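PDB 5OGX: cytochrome P450 reductase from Amycolatopsis methanolica 239, which passes electrons from NADH through FAD and a [2Fe-2S] cluster to its partner cytochrome P450, supporting O-demethylation of lignin-derived aromatics such as guaiacol. Local coordinates for residues L138-Y149 and G171-F179; P99-V110 and L182-P193. All blocks are in the same frame, centred on the assembly; numbering follows the deposited sequence.

Contact 1. Residues L138-Y149 and G171-F179. Unlike the reference sequence in segment 171-179: V172 (reference Ile), G176 (reference Arg). With FAD (flavin-adenine dinucleotide), chain B.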
loop_
_atom_site.group_PDB
_atom_site.type_symbol
_atom_site.label_atom_id
_atom_site.label_comp_id
_atom_site.label_asym_id
_atom_site.label_seq_id
_atom_site.Cartn_x
_atom_site.Cartn_y
_atom_site.Cartn_z
ATOM N N LEU A 138 -0.812 10.982 -5.079
ATOM C CA LEU A 138 -0.388 12.069 -5.950
ATOM C C LEU A 138 -1.566 12.554 -6.783
ATOM O O LEU A 138 -2.473 11.787 -7.115
ATOM C CB LEU A 138 0.744 11.632 -6.889
ATOM C CG LEU A 138 1.984 10.942 -6.310
ATOM C CD1 LEU A 138 3.069 10.792 -7.400
ATOM C CD2 LEU A 138 2.531 11.694 -5.118
ATOM N N VAL A 139 -1.527 13.831 -7.144
ATOM C CA VAL A 139 -2.500 14.421 -8.059
ATOM C C VAL A 139 -1.782 14.744 -9.365
ATOM O O VAL A 139 -0.739 15.411 -9.360
ATOM C CB VAL A 139 -3.149 15.680 -7.456
ATOM C CG1 VAL A 139 -4.222 16.229 -8.405
ATOM C CG2 VAL A 139 -3.745 15.365 -6.099
ATOM N N VAL A 140 -2.329 14.262 -10.478
ATOM C CA VAL A 140 -1.714 14.495 -11.783
ATOM C C VAL A 140 -1.907 15.963 -12.140
ATOM O O VAL A 140 -3.042 16.453 -12.166
ATOM C CB VAL A 140 -2.311 13.585 -12.871
ATOM C CG1 VAL A 140 -1.675 13.892 -14.249
ATOM C CG2 VAL A 140 -2.154 12.116 -12.482
ATOM N N PRO A 141 -0.844 16.700 -12.421
ATOM C CA PRO A 141 -0.999 18.134 -12.694
ATOM C C PRO A 141 -1.878 18.362 -13.918
ATOM O O PRO A 141 -1.759 17.663 -14.924
ATOM C CB PRO A 141 0.436 18.617 -12.943
ATOM C CG PRO A 141 1.323 17.467 -12.716
ATOM C CD PRO A 141 0.532 16.213 -12.601
ATOM N N GLY A 142 -2.781 19.334 -13.806
ATOM C CA GLY A 142 -3.632 19.716 -14.919
ATOM C C GLY A 142 -4.790 18.776 -15.171
ATOM O O GLY A 142 -5.795 19.161 -15.780
ATOM N N SER A 143 -4.658 17.537 -14.719
ATOM C CA SER A 143 -5.655 16.498 -14.934
ATOM C C SER A 143 -6.624 16.358 -13.764
ATOM O O SER A 143 -7.824 16.164 -13.983
ATOM C CB SER A 143 -4.952 15.163 -15.187
ATOM O OG SER A 143 -5.719 14.096 -14.665
ATOM N N GLY A 144 -6.130 16.433 -12.520
ATOM C CA GLY A 144 -6.955 16.225 -11.351
ATOM C C GLY A 144 -7.072 14.780 -10.910
ATOM O O GLY A 144 -7.549 14.519 -9.792
ATOM N N ALA A 145 -6.657 13.839 -11.750
ATOM C CA ALA A 145 -6.672 12.426 -11.396
ATOM C C ALA A 145 -5.813 12.176 -10.159
ATOM O O ALA A 145 -4.755 12.781 -9.990
ATOM C CB ALA A 145 -6.154 11.604 -12.574
ATOM N N ARG A 146 -6.265 11.269 -9.295
ATOM C CA ARG A 146 -5.547 10.924 -8.073
ATOM C C ARG A 146 -5.060 9.489 -8.162
ATOM O O ARG A 146 -5.833 8.597 -8.524
ATOM C CB ARG A 146 -6.452 11.100 -6.850
ATOM C CG ARG A 146 -7.197 12.423 -6.893
ATOM C CD ARG A 146 -8.014 12.673 -5.645
ATOM N NE ARG A 146 -7.180 13.167 -4.558
ATOM C CZ ARG A 146 -6.876 14.448 -4.357
ATOM N NH1 ARG A 146 -7.333 15.394 -5.169
ATOM N NH2 ARG A 146 -6.104 14.779 -3.331
ATOM N N ARG A 147 -3.785 9.266 -7.833
ATOM C CA ARG A 147 -3.189 7.944 -7.951
ATOM C C ARG A 147 -2.281 7.670 -6.762
ATOM O O ARG A 147 -1.626 8.578 -6.240
ATOM C CB ARG A 147 -2.392 7.783 -9.256
ATOM C CG ARG A 147 -3.233 8.026 -10.517
ATOM C CD ARG A 147 -4.236 6.911 -10.757
ATOM N NE ARG A 147 -4.851 7.028 -12.082
ATOM C CZ ARG A 147 -6.014 7.623 -12.319
ATOM N NH1 ARG A 147 -6.705 8.174 -11.319
ATOM N NH2 ARG A 147 -6.486 7.682 -13.563
ATOM N N GLN A 148 -2.280 6.413 -6.332
ATOM C CA GLN A 148 -1.544 5.956 -5.160
ATOM C C GLN A 148 -0.196 5.383 -5.572
ATOM O O GLN A 148 -0.123 4.602 -6.525
ATOM C CB GLN A 148 -2.340 4.856 -4.458
ATOM C CG GLN A 148 -3.803 5.208 -4.175
ATOM C CD GLN A 148 -4.799 4.859 -5.303
ATOM O OE1 GLN A 148 -4.447 4.737 -6.482
ATOM N NE2 GLN A 148 -6.063 4.711 -4.923
ATOM N N TYR A 149 0.843 5.683 -4.789
ATOM C CA TYR A 149 2.166 5.089 -5.001
ATOM C C TYR A 149 2.745 4.716 -3.649
ATOM O O TYR A 149 2.830 5.554 -2.744
ATOM C CB TYR A 149 3.097 6.038 -5.785
ATOM C CG TYR A 149 2.542 6.176 -7.174
ATOM C CD1 TYR A 149 2.641 5.130 -8.077
ATOM C CD2 TYR A 149 1.780 7.277 -7.527
ATOM C CE1 TYR A 149 2.055 5.212 -9.343
ATOM C CE2 TYR A 149 1.192 7.369 -8.782
ATOM C CZ TYR A 149 1.318 6.333 -9.672
ATOM O OH TYR A 149 0.712 6.423 -10.906
ATOM N N GLY A 171 -1.920 5.289 -19.847
ATOM C CA GLY A 171 -2.298 5.729 -18.505
ATOM C C GLY A 171 -2.167 7.237 -18.322
ATOM O O GLY A 171 -1.269 7.883 -18.863
ATOM N N VAL A 172 -3.086 7.792 -17.539
ATOM C CA VAL A 172 -3.097 9.231 -17.300
ATOM C C VAL A 172 -1.877 9.653 -16.486
ATOM O O VAL A 172 -1.158 10.590 -16.861
ATOM C CB VAL A 172 -4.418 9.639 -16.623
ATOM C CG1 VAL A 172 -4.341 11.063 -16.058
ATOM C CG2 VAL A 172 -5.568 9.511 -17.612
ATOM N N ALA A 173 -1.621 8.969 -15.360
ATOM C CA ALA A 173 -0.522 9.376 -14.491
ATOM C C ALA A 173 0.825 8.878 -14.992
ATOM O O ALA A 173 1.828 9.576 -14.849
ATOM C CB ALA A 173 -0.739 8.879 -13.059
ATOM N N THR A 174 0.888 7.664 -15.539
ATOM C CA THR A 174 2.195 7.085 -15.876
ATOM C C THR A 174 2.603 7.476 -17.293
ATOM O O THR A 174 3.474 8.331 -17.476
ATOM C CB THR A 174 2.171 5.570 -15.661
ATOM O OG1 THR A 174 1.122 4.981 -16.438
ATOM C CG2 THR A 174 1.939 5.274 -14.200
ATOM N N ASP A 175 1.961 6.871 -18.299
ATOM C CA ASP A 175 2.247 7.198 -19.695
ATOM C C ASP A 175 2.138 8.698 -19.954
ATOM O O ASP A 175 2.924 9.262 -20.722
ATOM C CB ASP A 175 1.282 6.428 -20.600
ATOM C CG ASP A 175 1.953 5.824 -21.828
ATOM O OD1 ASP A 175 3.200 5.758 -21.887
ATOM O OD2 ASP A 175 1.211 5.400 -22.740
ATOM N N GLY A 176 1.188 9.369 -19.300
ATOM C CA GLY A 176 0.952 10.774 -19.578
ATOM C C GLY A 176 1.732 11.790 -18.757
ATOM O O GLY A 176 1.668 12.988 -19.061
ATOM N N TRP A 177 2.478 11.367 -17.735
ATOM C CA TRP A 177 3.115 12.339 -16.851
ATOM C C TRP A 177 4.407 11.814 -16.229
ATOM O O TRP A 177 5.483 12.365 -16.490
ATOM C CB TRP A 177 2.126 12.771 -15.767
ATOM C CG TRP A 177 2.712 13.573 -14.641
ATOM C CD1 TRP A 177 3.549 14.651 -14.737
ATOM C CD2 TRP A 177 2.481 13.368 -13.238
ATOM N NE1 TRP A 177 3.855 15.125 -13.480
ATOM C CE2 TRP A 177 3.217 14.351 -12.545
ATOM C CE3 TRP A 177 1.731 12.444 -12.504
ATOM C CZ2 TRP A 177 3.223 14.433 -11.148
ATOM C CZ3 TRP A 177 1.736 12.529 -11.112
ATOM C CH2 TRP A 177 2.470 13.523 -10.455
ATOM N N LEU A 178 4.325 10.760 -15.406
ATOM C CA LEU A 178 5.520 10.304 -14.701
ATOM C C LEU A 178 6.575 9.756 -15.659
ATOM O O LEU A 178 7.767 9.766 -15.332
ATOM C CB LEU A 178 5.148 9.253 -13.653
ATOM C CG LEU A 178 4.204 9.786 -12.569
ATOM C CD1 LEU A 178 3.605 8.639 -11.763
ATOM C CD2 LEU A 178 4.926 10.769 -11.654
ATOM N N PHE A 179 6.161 9.281 -16.830
ATOM C CA PHE A 179 7.084 8.823 -17.860
ATOM C C PHE A 179 7.236 9.822 -18.996
ATOM O O PHE A 179 8.006 9.573 -19.929
ATOM C CB PHE A 179 6.614 7.475 -18.420
ATOM C CG PHE A 179 6.950 6.314 -17.536
ATOM C CD1 PHE A 179 6.215 6.075 -16.376
ATOM C CD2 PHE A 179 8.014 5.479 -17.842
ATOM C CE1 PHE A 179 6.530 5.010 -15.550
ATOM C CE2 PHE A 179 8.339 4.415 -17.017
ATOM C CZ PHE A 179 7.596 4.179 -15.870
HETATM P PA FAD B . -5.018 4.866 -15.817
HETATM O O1A FAD B . -5.216 6.074 -16.700
HETATM O O2A FAD B . -5.822 4.898 -14.540
HETATM O O5B FAD B . -5.405 3.481 -16.626
HETATM C C5B FAD B . -5.277 3.445 -18.030
HETATM C C4B FAD B . -5.984 2.151 -18.527
HETATM O O4B FAD B . -5.268 1.109 -18.202
HETATM C C3B FAD B . -7.331 1.971 -17.807
HETATM O O3B FAD B . -8.224 1.427 -18.671
HETATM C C2B FAD B . -7.004 1.017 -16.633
HETATM O O2B FAD B . -8.218 0.282 -16.166
HETATM C C1B FAD B . -6.081 0.229 -17.118
HETATM N N9A FAD B . -5.091 -0.119 -16.131
HETATM C C8A FAD B . -4.845 0.527 -14.984
HETATM N N7A FAD B . -3.831 -0.098 -14.371
HETATM C C5A FAD B . -3.448 -1.123 -15.154
HETATM C C6A FAD B . -2.463 -2.068 -14.997
HETATM N N6A FAD B . -1.442 -2.419 -14.026
HETATM N N1A FAD B . -2.274 -2.992 -15.930
HETATM C C2A FAD B . -3.056 -3.008 -17.039
HETATM N N3A FAD B . -4.029 -2.077 -17.203
HETATM C C4A FAD B . -4.217 -1.135 -16.247
HETATM N N1 FAD B . 1.478 1.634 -9.166
HETATM C C2 FAD B . 2.931 1.642 -9.270
HETATM O O2 FAD B . 3.453 1.645 -10.335
HETATM N N3 FAD B . 3.741 1.669 -8.043
HETATM C C4 FAD B . 3.170 1.663 -6.732
HETATM O O4 FAD B . 3.856 1.670 -5.766
HETATM C C4X FAD B . 1.678 1.629 -6.655
HETATM N N5 FAD B . 1.068 1.651 -5.360
HETATM C C5X FAD B . -0.390 1.603 -5.302
HETATM C C6 FAD B . -0.986 1.559 -4.038
HETATM C C7 FAD B . -2.382 1.516 -3.999
HETATM C C7M FAD B . -2.860 1.495 -2.548
HETATM C C8 FAD B . -3.144 1.517 -5.165
HETATM C C8M FAD B . -4.660 1.481 -5.021
HETATM C C9 FAD B . -2.546 1.549 -6.421
HETATM C C9A FAD B . -1.166 1.582 -6.473
HETATM N N10 FAD B . -0.544 1.617 -7.808
HETATM C C10 FAD B . 0.880 1.621 -7.862
HETATM C "C1'" FAD B . -1.355 1.679 -9.036
HETATM C "C2'" FAD B . -1.310 3.228 -9.380
HETATM O "O2'" FAD B . -1.921 4.056 -8.400
HETATM C "C3'" FAD B . -1.970 3.599 -10.727
HETATM O "O3'" FAD B . -3.222 2.977 -10.781
HETATM C "C4'" FAD B . -1.116 3.133 -11.922
HETATM O "O4'" FAD B . 0.117 3.802 -11.916
HETATM C "C5'" FAD B . -1.829 3.419 -13.260
HETATM O "O5'" FAD B . -2.325 4.743 -13.250
HETATM P P FAD B . -2.458 5.558 -14.667
HETATM O O1P FAD B . -3.129 6.872 -14.372
HETATM O O2P FAD B . -1.128 5.630 -15.380
HETATM O O3P FAD B . -3.425 4.609 -15.587
#
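P141 sets its CD over the six-membered ring of W177, 3.5 Å from the centroid and 20° off the normal, a CH-pi contact in which the side chains cross at about a right angle. CA of V140 covers the same face nearer the rim; CD2 of L178, the next residue, lies over the opposite face toward its rim. Further inward V140 CG2 meets A173 CB at 3.6 Å, and the hydroxyl of Y149 adjoins A173 CB and L178 CD1. At the exposed V172 (isoleucine in the reference) the contact thins: CG1 is 4.0 Å from A145 CB and 4.3 Å from V140 CG1, with S143 OG nearer.

FAD joins the segments through its pyrophosphate. O1P takes R147 NE at 2.9 Å and A173 N at 2.8 Å; T174 N and OG1 hold O2P, and V172 N donates to O1A. The bend of R147 at chi2 (-71°) turns its guanidinium edge to the phosphates, whose charge it probably offsets. R147-Q148-Y149-S150 is the Arg-x-Tyr-Ser flavin motif of ferredoxin-reductase-type domains; Y149 OH shares a hydrogen bond with FAD O4'.

The hairpin of strands 135-139 and 146-150 thus meets helix 174-178, with V188 of strand 187-194 touching W177 and V165 of strand 160-166 beside T174 and L178.

Contact 2. Residues P99-V110 and L182-P193. Unlike the reference sequence in segment 182-193: A183 (reference Thr).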
loop_
_atom_site.group_PDB
_atom_site.type_symbol
_atom_site.label_atom_id
_atom_site.label_comp_id
_atom_site.label_asym_id
_atom_site.label_seq_id
_atom_site.Cartn_x
_atom_site.Cartn_y
_atom_site.Cartn_z
ATOM N N PRO A 99 -0.720 11.459 11.264
ATOM C CA PRO A 99 -1.736 12.289 10.609
ATOM C C PRO A 99 -1.554 12.324 9.098
ATOM O O PRO A 99 -0.443 12.464 8.584
ATOM C CB PRO A 99 -1.508 13.674 11.221
ATOM C CG PRO A 99 -0.025 13.670 11.565
ATOM C CD PRO A 99 0.275 12.250 12.003
ATOM N N LEU A 100 -2.668 12.204 8.393
ATOM C CA LEU A 100 -2.686 12.467 6.960
ATOM C C LEU A 100 -2.463 13.954 6.729
ATOM O O LEU A 100 -3.140 14.782 7.341
ATOM C CB LEU A 100 -4.030 12.038 6.373
ATOM C CG LEU A 100 -4.323 12.341 4.904
ATOM C CD1 LEU A 100 -3.328 11.588 4.026
ATOM C CD2 LEU A 100 -5.753 11.920 4.568
ATOM N N ARG A 101 -1.525 14.311 5.854
ATOM C CA ARG A 101 -1.289 15.741 5.674
ATOM C C ARG A 101 -0.874 16.062 4.246
ATOM O O ARG A 101 -0.490 15.186 3.467
ATOM C CB ARG A 101 -0.250 16.265 6.672
ATOM C CG ARG A 101 1.166 15.748 6.498
ATOM C CD ARG A 101 2.082 16.377 7.571
ATOM N NE ARG A 101 3.486 16.015 7.376
ATOM C CZ ARG A 101 4.287 16.576 6.475
ATOM N NH1 ARG A 101 3.826 17.539 5.683
ATOM N NH2 ARG A 101 5.550 16.176 6.360
ATOM N N ASP A 102 -0.988 17.348 3.908
ATOM C CA ASP A 102 -0.576 17.827 2.592
ATOM C C ASP A 102 0.931 18.026 2.561
ATOM O O ASP A 102 1.505 18.628 3.475
ATOM C CB ASP A 102 -1.287 19.131 2.257
ATOM C CG ASP A 102 -2.787 19.014 2.385
ATOM O OD1 ASP A 102 -3.385 18.278 1.576
ATOM O OD2 ASP A 102 -3.358 19.640 3.303
ATOM N N LEU A 103 1.571 17.526 1.512
ATOM C CA LEU A 103 3.024 17.533 1.425
ATOM C C LEU A 103 3.497 18.659 0.523
ATOM O O LEU A 103 2.843 19.001 -0.466
ATOM C CB LEU A 103 3.556 16.205 0.881
ATOM C CG LEU A 103 3.002 14.954 1.561
ATOM C CD1 LEU A 103 3.608 13.697 0.941
ATOM C CD2 LEU A 103 3.268 15.020 3.064
ATOM N N THR A 104 4.642 19.238 0.884
ATOM C CA THR A 104 5.355 20.180 0.019
ATOM C C THR A 104 6.489 19.379 -0.613
ATOM O O THR A 104 7.591 19.295 -0.072
ATOM C CB THR A 104 5.863 21.384 0.809
ATOM O OG1 THR A 104 4.758 22.056 1.431
ATOM C CG2 THR A 104 6.574 22.359 -0.110
ATOM N N ALA A 105 6.198 18.750 -1.754
ATOM C CA ALA A 105 7.062 17.732 -2.342
ATOM C C ALA A 105 7.682 18.239 -3.634
ATOM O O ALA A 105 6.978 18.802 -4.478
ATOM C CB ALA A 105 6.278 16.449 -2.624
ATOM N N THR A 106 8.994 18.017 -3.794
ATOM C CA THR A 106 9.738 18.453 -4.971
ATOM C C THR A 106 10.493 17.272 -5.559
ATOM O O THR A 106 11.144 16.520 -4.825
ATOM C CB THR A 106 10.724 19.589 -4.624
ATOM O OG1 THR A 106 10.016 20.664 -3.994
ATOM C CG2 THR A 106 11.405 20.108 -5.882
ATOM N N VAL A 107 10.405 17.098 -6.876
ATOM C CA VAL A 107 11.110 15.989 -7.511
ATOM C C VAL A 107 12.608 16.229 -7.382
ATOM O O VAL A 107 13.137 17.238 -7.865
ATOM C CB VAL A 107 10.701 15.832 -8.982
ATOM C CG1 VAL A 107 11.486 14.692 -9.618
ATOM C CG2 VAL A 107 9.199 15.579 -9.104
ATOM N N LEU A 108 13.295 15.307 -6.711
ATOM C CA LEU A 108 14.749 15.341 -6.640
ATOM C C LEU A 108 15.398 14.520 -7.739
ATOM O O LEU A 108 16.454 14.910 -8.253
ATOM C CB LEU A 108 15.223 14.839 -5.277
ATOM C CG LEU A 108 14.758 15.668 -4.082
ATOM C CD1 LEU A 108 15.393 15.150 -2.802
ATOM C CD2 LEU A 108 15.051 17.153 -4.283
ATOM N N GLU A 109 14.784 13.411 -8.134
ATOM C CA GLU A 109 15.324 12.579 -9.198
ATOM C C GLU A 109 14.201 11.758 -9.806
ATOM O O GLU A 109 13.277 11.340 -9.099
ATOM C CB GLU A 109 16.425 11.646 -8.682
ATOM C CG GLU A 109 16.958 10.686 -9.743
ATOM C CD GLU A 109 18.221 9.968 -9.309
ATOM O OE1 GLU A 109 18.262 9.478 -8.164
ATOM O OE2 GLU A 109 19.176 9.906 -10.114
ATOM N N VAL A 110 14.279 11.548 -11.116
ATOM C CA VAL A 110 13.455 10.566 -11.808
ATOM C C VAL A 110 14.387 9.766 -12.704
ATOM O O VAL A 110 15.130 10.341 -13.513
ATOM C CB VAL A 110 12.304 11.212 -12.604
ATOM C CG1 VAL A 110 12.792 12.378 -13.430
ATOM C CG2 VAL A 110 11.619 10.177 -13.481
ATOM N N LEU A 182 7.492 14.672 -16.191
ATOM C CA LEU A 182 8.057 14.847 -14.858
ATOM C C LEU A 182 9.552 15.112 -14.946
ATOM O O LEU A 182 10.274 14.438 -15.688
ATOM C CB LEU A 182 7.798 13.604 -14.002
ATOM C CG LEU A 182 8.088 13.754 -12.508
ATOM C CD1 LEU A 182 6.940 14.480 -11.823
ATOM C CD2 LEU A 182 8.323 12.391 -11.847
ATOM N N ALA A 183 10.014 16.102 -14.187
ATOM C CA ALA A 183 11.422 16.467 -14.204
ATOM C C ALA A 183 11.837 16.940 -12.819
ATOM O O ALA A 183 11.017 17.456 -12.053
ATOM C CB ALA A 183 11.709 17.560 -15.240
ATOM N N ALA A 184 13.124 16.767 -12.513
ATOM C CA ALA A 184 13.687 17.294 -11.276
ATOM C C ALA A 184 13.344 18.768 -11.113
ATOM O O ALA A 184 13.436 19.557 -12.058
ATOM C CB ALA A 184 15.205 17.103 -11.260
ATOM N N GLY A 185 12.931 19.135 -9.899
ATOM C CA GLY A 185 12.527 20.485 -9.585
ATOM C C GLY A 185 11.034 20.731 -9.656
ATOM O O GLY A 185 10.563 21.745 -9.122
ATOM N N ASP A 186 10.275 19.839 -10.296
ATOM C CA ASP A 186 8.822 19.972 -10.295
ATOM C C ASP A 186 8.267 19.858 -8.881
ATOM O O ASP A 186 8.668 18.981 -8.111
ATOM C CB ASP A 186 8.166 18.892 -11.156
ATOM C CG ASP A 186 8.461 19.035 -12.625
ATOM O OD1 ASP A 186 8.884 20.131 -13.057
ATOM O OD2 ASP A 186 8.218 18.046 -13.355
ATOM N N ARG A 187 7.322 20.734 -8.548
ATOM C CA ARG A 187 6.487 20.522 -7.371
ATOM C C ARG A 187 5.383 19.530 -7.701
ATOM O O ARG A 187 4.837 19.529 -8.809
ATOM C CB ARG A 187 5.885 21.843 -6.894
ATOM C CG ARG A 187 6.831 22.698 -6.057
ATOM C CD ARG A 187 7.005 22.113 -4.659
ATOM N NE ARG A 187 5.727 21.976 -3.964
ATOM C CZ ARG A 187 5.087 22.981 -3.375
ATOM N NH1 ARG A 187 5.605 24.203 -3.393
ATOM N NH2 ARG A 187 3.924 22.766 -2.770
ATOM N N VAL A 188 5.047 18.675 -6.740
ATOM C CA VAL A 188 4.060 17.624 -6.960
ATOM C C VAL A 188 3.029 17.700 -5.847
ATOM O O VAL A 188 3.387 17.715 -4.666
ATOM C CB VAL A 188 4.720 16.226 -6.998
ATOM C CG1 VAL A 188 3.669 15.115 -7.040
ATOM C CG2 VAL A 188 5.678 16.121 -8.188
ATOM N N GLU A 189 1.754 17.756 -6.218
ATOM C CA GLU A 189 0.684 17.754 -5.232
ATOM C C GLU A 189 0.538 16.346 -4.670
ATOM O O GLU A 189 0.358 15.381 -5.428
ATOM C CB GLU A 189 -0.622 18.224 -5.867
ATOM C CG GLU A 189 -1.788 18.332 -4.898
ATOM C CD GLU A 189 -3.039 18.873 -5.560
ATOM O OE1 GLU A 189 -2.977 19.221 -6.756
ATOM O OE2 GLU A 189 -4.082 18.942 -4.882
ATOM N N ALA A 190 0.622 16.218 -3.349
ATOM C CA ALA A 190 0.678 14.899 -2.738
ATOM C C ALA A 190 0.181 14.988 -1.302
ATOM O O ALA A 190 0.382 15.999 -0.626
ATOM C CB ALA A 190 2.101 14.332 -2.770
ATOM N N THR A 191 -0.467 13.914 -0.845
ATOM C CA THR A 191 -0.884 13.796 0.547
ATOM C C THR A 191 -0.494 12.415 1.053
ATOM O O THR A 191 -0.438 11.446 0.295
ATOM C CB THR A 191 -2.382 13.991 0.724
ATOM O OG1 THR A 191 -3.066 13.002 -0.055
ATOM C CG2 THR A 191 -2.803 15.375 0.229
ATOM N N GLY A 192 -0.223 12.322 2.343
ATOM C CA GLY A 192 0.088 11.046 2.931
ATOM C C GLY A 192 0.385 11.204 4.406
ATOM O O GLY A 192 0.375 12.310 4.949
ATOM N N PRO A 193 0.661 10.085 5.089
ATOM C CA PRO A 193 0.600 8.729 4.540
ATOM C C PRO A 193 -0.807 8.162 4.594
ATOM O O PRO A 193 -1.653 8.644 5.362
ATOM C CB PRO A 193 1.515 7.944 5.479
ATOM C CG PRO A 193 1.210 8.582 6.829
ATOM C CD PRO A 193 0.944 10.075 6.535
HETATM O O HOH W 1 -2.081 18.420 -1.073
HETATM O O HOH W 2 0.392 18.945 -1.804
HETATM O O HOH W 3 3.694 19.691 -2.953
#
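With chi1 at 178°, V107 turns CG1 opposite its own nitrogen and leaves CG2 directed at V188 CG2 and L182 CD1, each 3.7 Å away. R187 is bent at chi2 and again at chi3 (-57°), folding its guanidinium back along the neighbouring strand so that T104 CG2 lies over the centre of one face, 3.6 Å from R187 CZ.

Strands 101-110 and 187-193 run antiparallel, their short axes 132° apart. Backbone bonds fix the register at both ends: R101 and G192 form a reciprocal hydrogen-bonded pair, and V107 N donates to D186 O at 2.8 Å while V107 O receives G185 N. The latter bonds grip the type II turn A183-D186, in which D186 OD2 also accepts from A183 N. In the middle one direct bond of each pair remains, L103 N to A190 O (2.9 Å) and V188 N to A105 O (3.0 Å). Water occupies the place of each return bond: water 2 bridges A190 N and L103 O, and water 3 bridges A105 N and V188 O while also bonding L103 O and R187 NH2.

Replacing V107 by an alanine would probably open a gap between L182 and V188, although the backbone bonds to the turn could remain. On the face that carries T104, T106 and R187, D102 OD1 meets T191 CG2 at 3.3 Å and forms a salt bridge with R28.

The pair occupies the middle of the six-stranded antiparallel beta barrel of the ferredoxin-reductase-type FAD domain. Strand 117-124 adjoins 101-114, with a classic bulge at L108 and E109 opposite L121; strand 135-139 adjoins 187-194, and helix 22-28 of the iron-sulfur part touches L100 and T191.

Contacts 1 and 2 lie about 12 Å apart, centre to centre, within the FAD-binding domain. Along the chain contact 1 is nested in the loop closed by contact 2: strand 101-114 comes first, then the hairpin 138-149, segment 171-179, and finally 182-193. Helix 174-178 is followed, after the turn at 183-186, by strand 187-194, which pairs with 101-114 on one side and 135-139 on the other. The contacts meet where V139 N approaches E189 O at 3.0 Å, a probable hydrogen bond, and where L138 packs on A190. The sheet supplies R147, and residues 172-174 complete the flavin phosphate site described, while the L100 end borders the iron-sulfur part.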